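Local coordinates for homocysteine S-methyltransferase (Escherichia coli, PDB 5DML), which catalyses methyl transfer from S-methylmethionine, or less efficiently S-adenosylmethionine, to homocysteine, using a zinc cofactor, at residues V223-N228 against G244-P249. Residues are numbered along the deposited sequence; the frame is centred on the assembly and turned at random.
Sequences VALGIN and GLTVLP
Pro249 meets the start of strand 222-228 through both its carbonyl and its ring. Leu225 N donates to Pro249 O at 3.2 Å, with an N-H...O angle of 153°. The same oxygen lies against the methyl of Ala224, with Ala224 CB 3.3 Å from Pro249 O. The proline ring follows the strand backwards from there. Pro249 CB packs on Ala224 CB at 4.0 Å. Pro249 CD lies 3.4 Å from Val223 O, the carbonyl oxygen one residue earlier. This is the compact part of the contact, and Val223, Ala224 and Leu225 are all buried.

The protein belongs to the TIM-barrel clan, and its strands 222-228 and 250-253 are parallel neighbours in the sheet. Helix 235-242 lies between them in sequence, giving a beta-alpha-beta crossover. Residues 244-249 lie in the loop that leads from the helix into strand 250-253, and the Pro249 bond begins the pairing that Leu225 continues with Val251. On its other edge the strand pairs with 191-197, where Ala224 and Gly226 bond to Phe193.

Farther back along the loop the packing thins. Leu225 has CG between its backbone N and carbonyl carbon (chi1 60°), and this rotamer brings the end of the side chain close to the loop. There Leu225 CD2 touches Leu248 CD1 at 3.9 Å, the two side chains crossing at about a right angle. Leu242 of the helix also packs on Leu225. Thr246 approaches the same leucine more loosely, with Thr246 CG2 4.4 Å from Leu225 CD1. On this side Thr246 and Leu248 are partly exposed. The loop bends here through an ST turn, in which Leu248 N donates to Thr246 OG1 at 2.8 Å.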
loop_
_atom_site.group_PDB
_atom_site.type_symbol
_atom_site.label_atom_id
_atom_site.label_comp_id
_atom_site.label_asym_id
_atom_site.label_seq_id
_atom_site.Cartn_x
_atom_site.Cartn_y
_atom_site.Cartn_z
ATOM N N VAL A 223 -0.466 -9.274 -8.971
ATOM C CA VAL A 223 0.748 -9.161 -9.778
ATOM C C VAL A 223 2.041 -8.984 -8.964
ATOM O O VAL A 223 3.133 -8.900 -9.540
ATOM C CB VAL A 223 0.621 -7.996 -10.764
ATOM C CG1 VAL A 223 -0.574 -8.237 -11.696
ATOM C CG2 VAL A 223 0.460 -6.689 -10.002
ATOM N N ALA A 224 1.912 -8.942 -7.641
ATOM C CA ALA A 224 3.059 -8.905 -6.738
ATOM C C ALA A 224 2.597 -9.130 -5.300
ATOM O O ALA A 224 1.438 -8.900 -4.970
ATOM C CB ALA A 224 3.823 -7.548 -6.862
ATOM N N LEU A 225 3.497 -9.580 -4.434
ATOM C CA LEU A 225 3.169 -9.663 -3.013
ATOM C C LEU A 225 4.408 -9.507 -2.141
ATOM O O LEU A 225 5.531 -9.570 -2.629
ATOM C CB LEU A 225 2.463 -10.985 -2.702
ATOM C CG LEU A 225 3.206 -12.282 -3.006
ATOM C CD1 LEU A 225 4.055 -12.695 -1.808
ATOM C CD2 LEU A 225 2.237 -13.403 -3.414
ATOM N N GLY A 226 4.197 -9.316 -0.841
ATOM C CA GLY A 226 5.300 -9.181 0.085
ATOM C C GLY A 226 4.870 -8.705 1.449
ATOM O O GLY A 226 3.838 -9.137 1.946
ATOM N N ILE A 227 5.657 -7.813 2.056
ATOM C CA ILE A 227 5.422 -7.386 3.431
ATOM C C ILE A 227 5.550 -5.876 3.636
ATOM O O ILE A 227 6.273 -5.199 2.908
ATOM C CB ILE A 227 6.387 -8.098 4.389
ATOM C CG1 ILE A 227 7.822 -7.889 3.931
ATOM C CG2 ILE A 227 6.080 -9.608 4.431
ATOM C CD1 ILE A 227 8.839 -8.596 4.791
ATOM N N ASN A 228 4.838 -5.350 4.628
ATOM C CA ASN A 228 4.861 -3.916 4.915
ATOM C C ASN A 228 4.418 -3.607 6.347
ATOM O O ASN A 228 3.752 -4.411 6.983
ATOM C CB ASN A 228 3.998 -3.154 3.905
ATOM C CG ASN A 228 2.508 -3.338 4.141
ATOM O OD1 ASN A 228 1.961 -4.421 3.929
ATOM N ND2 ASN A 228 1.837 -2.268 4.560
ATOM N N GLY A 244 11.349 -18.272 -1.858
ATOM C CA GLY A 244 11.440 -19.676 -2.113
ATOM C C GLY A 244 10.102 -20.283 -2.384
ATOM O O GLY A 244 10.037 -21.451 -2.571
ATOM N N LEU A 245 9.055 -19.476 -2.389
ATOM C CA LEU A 245 7.704 -19.925 -2.626
ATOM C C LEU A 245 7.114 -19.358 -3.882
ATOM O O LEU A 245 6.241 -19.921 -4.453
ATOM C CB LEU A 245 6.813 -19.515 -1.483
ATOM C CG LEU A 245 7.107 -19.979 -0.069
ATOM C CD1 LEU A 245 6.333 -19.192 0.948
ATOM C CD2 LEU A 245 6.843 -21.443 0.102
ATOM N N THR A 246 7.596 -18.216 -4.299
ATOM C CA THR A 246 7.078 -17.545 -5.487
ATOM C C THR A 246 8.156 -16.727 -6.180
ATOM O O THR A 246 9.071 -16.232 -5.520
ATOM C CB THR A 246 5.906 -16.614 -5.135
ATOM O OG1 THR A 246 5.473 -15.935 -6.314
ATOM C CG2 THR A 246 6.336 -15.588 -4.139
ATOM N N VAL A 247 8.055 -16.594 -7.505
ATOM C CA VAL A 247 8.886 -15.643 -8.242
ATOM C C VAL A 247 8.040 -14.486 -8.749
ATOM O O VAL A 247 8.419 -13.808 -9.706
ATOM C CB VAL A 247 9.633 -16.274 -9.450
ATOM C CG1 VAL A 247 10.726 -17.214 -8.976
ATOM C CG2 VAL A 247 8.673 -16.966 -10.413
ATOM N N LEU A 248 6.885 -14.273 -8.125
ATOM C CA LEU A 248 6.184 -13.015 -8.311
ATOM C C LEU A 248 7.131 -11.919 -7.813
ATOM O O LEU A 248 7.965 -12.170 -6.936
ATOM C CB LEU A 248 4.850 -12.987 -7.554
ATOM C CG LEU A 248 3.585 -13.574 -8.219
ATOM C CD1 LEU A 248 2.367 -13.355 -7.339
ATOM C CD2 LEU A 248 3.329 -12.996 -9.621
ATOM N N PRO A 249 7.037 -10.712 -8.392
ATOM C CA PRO A 249 7.813 -9.605 -7.834
ATOM C C PRO A 249 7.505 -9.461 -6.344
ATOM O O PRO A 249 6.341 -9.553 -5.967
ATOM C CB PRO A 249 7.322 -8.400 -8.635
ATOM C CG PRO A 249 6.855 -8.977 -9.922
ATOM C CD PRO A 249 6.277 -10.313 -9.589
#